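Local coordinates for cathepsin L Propeptide (PDB 3F75), which is the propeptide of a cathepsin L-like protein, a small helical domain of the I29 inhibitor family, seen here beside a second protein chain, at residues W16-F21 against I48-L53; Q43-I48 against G74-D79. All blocks are in the same frame, centred on the assembly; numbering follows the deposited sequence.

Interaction 1 of 2, residues W16-F21 against I48-L53; sequences WKEAHF and IFKNNL
Glu18 and Lys50 form a salt bridge at one side of this contact. Lys50 NZ lies 3.2 Å from Glu18 OE2 and uses that oxygen's syn lone pair, the one on the side of OE1. A second bond from Lys50 NZ to Glu18 OE1, at 3.5 Å, is weak. The ammonium group therefore sits unevenly across the mouth of the carboxylate. The hydroxyl OH of Tyr46, from the turn of helix 39-60 before Lys50, is hydrogen-bonded to Glu18 OE2 as well and is its stronger partner. Two partners thus share OE2, and they would be expected to stabilise the charged carboxylate.

The alkyl part of Lys50 is used too. Its CD comes 3.7 Å from Phe21 CB; beyond it, the bend at chi3 (-73°) sets the direction of CE and NZ, which end at Glu18. The two side chains cross at about a right angle, with Lys50 CD oblique to the phenyl ring. These contacts join the start of helix 18-32 to the middle of helix 39-60, two helices of the I29 inhibitor domain. Lys17 holds the N-cap position of helix 18-32. Its carbonyl O receives weak bonds from the backbone N atoms of His20 and Phe21.

Further along helix 39-60 the contact is apolar. Leu53 CD2 meets the edge of the Phe21 ring, near its plane, 3.9 Å from CD1. Leu53 CG lies 4.1 Å from Trp16 CZ3 and is oblique to the indole. Within 16-21, His20 CE1 stands 3.2 Å above one indole face, toward its rim, and Phe21 CE1 lies at the indole edge. Trp16 also meets the ring of His57, while Phe49 packs against Phe25 and Phe28 of helix 18-32.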
loop_
_atom_site.group_PDB
_atom_site.type_symbol
_atom_site.label_atom_id
_atom_site.label_comp_id
_atom_site.label_asym_id
_atom_site.label_seq_id
_atom_site.Cartn_x
_atom_site.Cartn_y
_atom_site.Cartn_z
ATOM N N TRP B 16 11.371 -30.533 -8.143
ATOM C CA TRP B 16 10.128 -30.794 -8.932
ATOM C C TRP B 16 10.440 -31.031 -10.405
ATOM O O TRP B 16 11.417 -30.499 -10.936
ATOM C CB TRP B 16 9.163 -29.613 -8.830
ATOM C CG TRP B 16 8.742 -29.278 -7.441
ATOM C CD1 TRP B 16 8.478 -30.150 -6.430
ATOM C CD2 TRP B 16 8.502 -27.966 -6.915
ATOM N NE1 TRP B 16 8.102 -29.464 -5.298
ATOM C CE2 TRP B 16 8.105 -28.121 -5.571
ATOM C CE3 TRP B 16 8.587 -26.674 -7.449
ATOM C CZ2 TRP B 16 7.796 -27.030 -4.752
ATOM C CZ3 TRP B 16 8.278 -25.590 -6.632
ATOM C CH2 TRP B 16 7.886 -25.777 -5.303
ATOM N N LYS B 17 9.600 -31.829 -11.059
ATOM C CA LYS B 17 9.697 -32.033 -12.503
ATOM C C LYS B 17 8.945 -30.925 -13.247
ATOM O O LYS B 17 8.176 -30.161 -12.651
ATOM C CB LYS B 17 9.133 -33.406 -12.899
ATOM C CG LYS B 17 9.852 -34.608 -12.272
ATOM C CD LYS B 17 11.305 -34.751 -12.734
ATOM C CE LYS B 17 11.410 -35.004 -14.234
ATOM N NZ LYS B 17 12.731 -35.588 -14.612
ATOM N N GLU B 18 9.180 -30.853 -14.556
ATOM C CA GLU B 18 8.531 -29.863 -15.422
ATOM C C GLU B 18 7.004 -29.952 -15.336
ATOM O O GLU B 18 6.317 -28.938 -15.260
ATOM C CB GLU B 18 8.995 -30.056 -16.875
ATOM C CG GLU B 18 8.603 -28.936 -17.829
ATOM C CD GLU B 18 9.206 -27.593 -17.453
ATOM O OE1 GLU B 18 10.299 -27.569 -16.853
ATOM O OE2 GLU B 18 8.591 -26.558 -17.766
ATOM N N ALA B 19 6.481 -31.176 -15.335
ATOM C CA ALA B 19 5.044 -31.402 -15.242
ATOM C C ALA B 19 4.434 -30.779 -13.987
ATOM O O ALA B 19 3.301 -30.315 -14.039
ATOM C CB ALA B 19 4.735 -32.883 -15.297
ATOM N N HIS B 20 5.171 -30.763 -12.870
ATOM C CA HIS B 20 4.698 -30.077 -11.664
ATOM C C HIS B 20 4.573 -28.569 -11.923
ATOM O O HIS B 20 3.553 -27.960 -11.588
ATOM C CB HIS B 20 5.608 -30.310 -10.451
ATOM C CG HIS B 20 5.295 -29.400 -9.302
ATOM N ND1 HIS B 20 6.009 -28.245 -9.048
ATOM C CD2 HIS B 20 4.299 -29.434 -8.383
ATOM C CE1 HIS B 20 5.480 -27.622 -8.008
ATOM N NE2 HIS B 20 4.444 -28.323 -7.585
ATOM N N PHE B 21 5.619 -27.981 -12.502
ATOM C CA PHE B 21 5.590 -26.567 -12.869
ATOM C C PHE B 21 4.477 -26.295 -13.871
ATOM O O PHE B 21 3.769 -25.301 -13.755
ATOM C CB PHE B 21 6.930 -26.122 -13.452
ATOM C CG PHE B 21 8.033 -25.993 -12.432
ATOM C CD1 PHE B 21 7.922 -25.101 -11.373
ATOM C CD2 PHE B 21 9.197 -26.727 -12.556
ATOM C CE1 PHE B 21 8.950 -24.964 -10.441
ATOM C CE2 PHE B 21 10.234 -26.599 -11.623
ATOM C CZ PHE B 21 10.109 -25.712 -10.571
ATOM N N ILE B 48 8.952 -16.741 -15.905
ATOM C CA ILE B 48 8.939 -15.823 -14.749
ATOM C C ILE B 48 8.199 -16.451 -13.573
ATOM O O ILE B 48 8.679 -16.412 -12.432
ATOM C CB ILE B 48 8.319 -14.457 -15.102
ATOM C CG1 ILE B 48 9.198 -13.751 -16.128
ATOM C CG2 ILE B 48 8.151 -13.570 -13.840
ATOM C CD1 ILE B 48 8.572 -12.487 -16.757
ATOM N N PHE B 49 7.040 -17.036 -13.868
ATOM C CA PHE B 49 6.247 -17.760 -12.874
ATOM C C PHE B 49 7.044 -18.868 -12.183
ATOM O O PHE B 49 7.054 -18.958 -10.951
ATOM C CB PHE B 49 4.979 -18.357 -13.509
ATOM C CG PHE B 49 4.218 -19.273 -12.578
ATOM C CD1 PHE B 49 3.326 -18.760 -11.656
ATOM C CD2 PHE B 49 4.403 -20.656 -12.628
ATOM C CE1 PHE B 49 2.637 -19.596 -10.793
ATOM C CE2 PHE B 49 3.721 -21.487 -11.780
ATOM C CZ PHE B 49 2.835 -20.965 -10.858
ATOM N N LYS B 50 7.714 -19.701 -12.970
ATOM C CA LYS B 50 8.538 -20.764 -12.412
ATOM C C LYS B 50 9.616 -20.200 -11.496
ATOM O O LYS B 50 9.813 -20.692 -10.387
ATOM C CB LYS B 50 9.203 -21.579 -13.517
ATOM C CG LYS B 50 8.242 -22.457 -14.274
ATOM C CD LYS B 50 8.981 -23.537 -15.047
ATOM C CE LYS B 50 9.720 -23.000 -16.259
ATOM N NZ LYS B 50 10.485 -24.108 -16.915
ATOM N N ASN B 51 10.302 -19.162 -11.955
ATOM C CA ASN B 51 11.340 -18.541 -11.147
ATOM C C ASN B 51 10.808 -18.006 -9.824
ATOM O O ASN B 51 11.429 -18.222 -8.767
ATOM C CB ASN B 51 12.043 -17.426 -11.917
ATOM C CG ASN B 51 13.027 -17.964 -12.959
ATOM O OD1 ASN B 51 13.467 -19.120 -12.890
ATOM N ND2 ASN B 51 13.371 -17.126 -13.928
ATOM N N ASN B 52 9.658 -17.339 -9.875
ATOM C CA ASN B 52 9.016 -16.831 -8.650
ATOM C C ASN B 52 8.542 -17.951 -7.720
ATOM O O ASN B 52 8.669 -17.860 -6.493
ATOM C CB ASN B 52 7.820 -15.944 -8.982
ATOM C CG ASN B 52 8.207 -14.634 -9.622
ATOM O OD1 ASN B 52 9.313 -14.113 -9.400
ATOM N ND2 ASN B 52 7.282 -14.072 -10.420
ATOM N N LEU B 53 7.976 -18.997 -8.306
ATOM C CA LEU B 53 7.505 -20.151 -7.549
ATOM C C LEU B 53 8.667 -20.812 -6.796
ATOM O O LEU B 53 8.550 -21.154 -5.605
ATOM C CB LEU B 53 6.817 -21.154 -8.487
ATOM C CG LEU B 53 6.120 -22.338 -7.813
ATOM C CD1 LEU B 53 5.026 -21.838 -6.864
ATOM C CD2 LEU B 53 5.548 -23.314 -8.837
#

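Interaction 2 of 2, residues Q43-I48 against G74-D79; sequences QRRYAI and GDLSRD. With EDO (1,2-ethanediol), chain F.
Arg45 NH1 donates a hydrogen bond to the backbone O of Asp75, at 2.8 Å. The N-H...O angle is 153°. The donor lies in the carbonyl plane, and the oxygen meets the guanidinium at its edge. A bend at chi2 (-87°) folds the arginine chain back, and CD comes 3.5 Å from Asp75 OD2. The carboxylate itself is not in salt-bridge contact with Arg45: NE is 4.5 Å from OD2, and the guanidinium and carboxylate planes are 70° apart.

Ile48, one turn further along helix 39-60, packs on the same backbone. Its CG2 is 3.4 Å from Leu76 C and also touches Ser77 N. Next to it, CD1 of Ile48 lies 3.6 Å above one face of the Arg44 guanidinium, toward the rim.

Outer partners position these groups. Glu41 pairs with Arg45 NE, and Glu80 bridges to both Arg45 NH1 and Arg44 NH1. Glu80 also accepts a bond from Ser77 N, the N-cap residue of helix 78-84. In return Ser77 OG caps a backbone N of the first turn, completing a capping box. Asp75 OD2 is hydrogen-bonded to Tyr36 OH and, at 2.5 Å, to O2 of 1,2-ethanediol, probably from the crystallisation liquor.

The charge of Arg45 is probably balanced mainly by Glu41 and Glu80. Its bond to the main-chain oxygen joins the loop before helix 78-84 to helix 39-60 and does not involve the Asp75 carboxylate.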
loop_
_atom_site.group_PDB
_atom_site.type_symbol
_atom_site.label_atom_id
_atom_site.label_comp_id
_atom_site.label_asym_id
_atom_site.label_seq_id
_atom_site.Cartn_x
_atom_site.Cartn_y
_atom_site.Cartn_z
ATOM N N GLN B 43 5.207 -18.190 -22.915
ATOM C CA GLN B 43 6.475 -18.826 -22.552
ATOM C C GLN B 43 7.324 -17.919 -21.640
ATOM O O GLN B 43 7.909 -18.415 -20.692
ATOM C CB GLN B 43 7.267 -19.318 -23.785
ATOM C CG GLN B 43 7.716 -18.250 -24.746
ATOM C CD GLN B 43 8.213 -18.779 -26.129
ATOM O OE1 GLN B 43 7.676 -19.738 -26.695
ATOM N NE2 GLN B 43 9.218 -18.110 -26.676
ATOM N N ARG B 44 7.356 -16.607 -21.904
ATOM C CA ARG B 44 8.031 -15.656 -21.005
ATOM C C ARG B 44 7.396 -15.643 -19.605
ATOM O O ARG B 44 8.093 -15.662 -18.604
ATOM C CB ARG B 44 8.007 -14.233 -21.582
ATOM C CG ARG B 44 8.543 -13.148 -20.598
ATOM C CD ARG B 44 8.288 -11.675 -21.053
ATOM N NE ARG B 44 8.746 -10.701 -20.048
ATOM C CZ ARG B 44 10.031 -10.440 -19.772
ATOM N NH1 ARG B 44 10.347 -9.554 -18.835
ATOM N NH2 ARG B 44 11.015 -11.061 -20.424
ATOM N N ARG B 45 6.070 -15.593 -19.552
ATOM C CA ARG B 45 5.354 -15.524 -18.302
ATOM C C ARG B 45 5.460 -16.847 -17.523
ATOM O O ARG B 45 5.521 -16.846 -16.300
ATOM C CB ARG B 45 3.890 -15.156 -18.558
ATOM C CG ARG B 45 3.724 -13.792 -19.171
ATOM C CD ARG B 45 3.655 -12.682 -18.138
ATOM N NE ARG B 45 3.977 -11.424 -18.800
ATOM C CZ ARG B 45 4.881 -10.540 -18.402
ATOM N NH1 ARG B 45 5.562 -10.701 -17.282
ATOM N NH2 ARG B 45 5.090 -9.466 -19.141
ATOM N N TYR B 46 5.512 -17.964 -18.235
ATOM C CA TYR B 46 5.728 -19.257 -17.605
ATOM C C TYR B 46 7.104 -19.306 -16.926
ATOM O O TYR B 46 7.232 -19.770 -15.775
ATOM C CB TYR B 46 5.619 -20.356 -18.652
ATOM C CG TYR B 46 5.884 -21.760 -18.145
ATOM C CD1 TYR B 46 5.221 -22.253 -17.037
ATOM C CD2 TYR B 46 6.763 -22.605 -18.811
ATOM C CE1 TYR B 46 5.452 -23.537 -16.573
ATOM C CE2 TYR B 46 6.992 -23.890 -18.364
ATOM C CZ TYR B 46 6.328 -24.349 -17.235
ATOM O OH TYR B 46 6.533 -25.624 -16.769
ATOM N N ALA B 47 8.118 -18.813 -17.635
ATOM C CA ALA B 47 9.479 -18.801 -17.104
ATOM C C ALA B 47 9.577 -17.917 -15.860
ATOM O O ALA B 47 10.187 -18.315 -14.866
ATOM C CB ALA B 47 10.484 -18.351 -18.169
ATOM N N ILE B 48 8.952 -16.741 -15.905
ATOM C CA ILE B 48 8.939 -15.823 -14.749
ATOM C C ILE B 48 8.199 -16.451 -13.573
ATOM O O ILE B 48 8.679 -16.412 -12.432
ATOM C CB ILE B 48 8.319 -14.457 -15.102
ATOM C CG1 ILE B 48 9.198 -13.751 -16.128
ATOM C CG2 ILE B 48 8.151 -13.570 -13.840
ATOM C CD1 ILE B 48 8.572 -12.487 -16.757
ATOM N N GLY B 74 2.306 -13.124 -9.659
ATOM C CA GLY B 74 3.164 -14.310 -9.873
ATOM C C GLY B 74 3.904 -14.418 -11.200
ATOM O O GLY B 74 4.940 -15.070 -11.289
ATOM N N ASP B 75 3.372 -13.795 -12.239
ATOM C CA ASP B 75 3.993 -13.844 -13.569
ATOM C C ASP B 75 4.709 -12.549 -13.957
ATOM O O ASP B 75 4.996 -12.336 -15.137
ATOM C CB ASP B 75 2.959 -14.271 -14.640
ATOM C CG ASP B 75 1.804 -13.277 -14.807
ATOM O OD1 ASP B 75 1.567 -12.452 -13.905
ATOM O OD2 ASP B 75 1.116 -13.336 -15.856
ATOM N N LEU B 76 5.070 -11.726 -12.958
ATOM C CA LEU B 76 5.803 -10.480 -13.182
ATOM C C LEU B 76 7.201 -10.559 -12.571
ATOM O O LEU B 76 7.394 -11.121 -11.472
ATOM C CB LEU B 76 5.085 -9.297 -12.535
ATOM C CG LEU B 76 3.608 -9.127 -12.854
ATOM C CD1 LEU B 76 3.003 -8.026 -12.018
ATOM C CD2 LEU B 76 3.395 -8.853 -14.358
ATOM N N SER B 77 8.162 -9.983 -13.279
ATOM C CA SER B 77 9.514 -9.806 -12.767
ATOM C C SER B 77 9.530 -8.568 -11.899
ATOM O O SER B 77 8.584 -7.765 -11.931
ATOM C CB SER B 77 10.474 -9.603 -13.927
ATOM O OG SER B 77 10.191 -8.372 -14.591
ATOM N N ARG B 78 10.611 -8.389 -11.148
ATOM C CA ARG B 78 10.751 -7.214 -10.301
ATOM C C ARG B 78 10.615 -5.916 -11.100
ATOM O O ARG B 78 9.927 -4.990 -10.670
ATOM C CB ARG B 78 12.080 -7.232 -9.557
ATOM C CG ARG B 78 12.367 -5.934 -8.824
ATOM C CD ARG B 78 13.429 -6.100 -7.763
ATOM N NE ARG B 78 13.793 -4.814 -7.170
ATOM C CZ ARG B 78 14.778 -4.639 -6.285
ATOM N NH1 ARG B 78 15.522 -5.671 -5.881
ATOM N NH2 ARG B 78 15.043 -3.420 -5.815
ATOM N N ASP B 79 11.256 -5.849 -12.258
ATOM C CA ASP B 79 11.202 -4.634 -13.084
ATOM C C ASP B 79 9.778 -4.299 -13.520
ATOM O O ASP B 79 9.363 -3.141 -13.468
ATOM C CB ASP B 79 12.081 -4.790 -14.325
ATOM C CG ASP B 79 13.565 -4.553 -14.054
ATOM O OD1 ASP B 79 13.953 -3.932 -13.033
ATOM O OD2 ASP B 79 14.364 -4.966 -14.913
HETATM C C1 EDO F . -1.223 -9.224 -16.794
HETATM O O1 EDO F . -2.200 -9.691 -15.841
HETATM C C2 EDO F . 0.030 -10.098 -16.765
HETATM O O2 EDO F . -0.366 -11.471 -16.701
#

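How the interactions relate
Both interactions use helix 39-60, and their centres are 11 Å apart. Along the chain the segments alternate: 16-21, 43-48, 48-53, then 74-79. Ile48 lies in a segment of each but makes contact only in interaction 2. Interaction 1 joins this helix to the start of helix 18-32; interaction 2 joins it to the turn leading into helix 78-84. The contacts also touch directly. Asn52 ND2 is 2.7 Å from Gly74 O, a probable hydrogen bond. Helix 39-60 thus ties early and late parts of the propeptide together. Near interaction 2, Arg78 and the backbone O of Leu76 bond to the other protein chain.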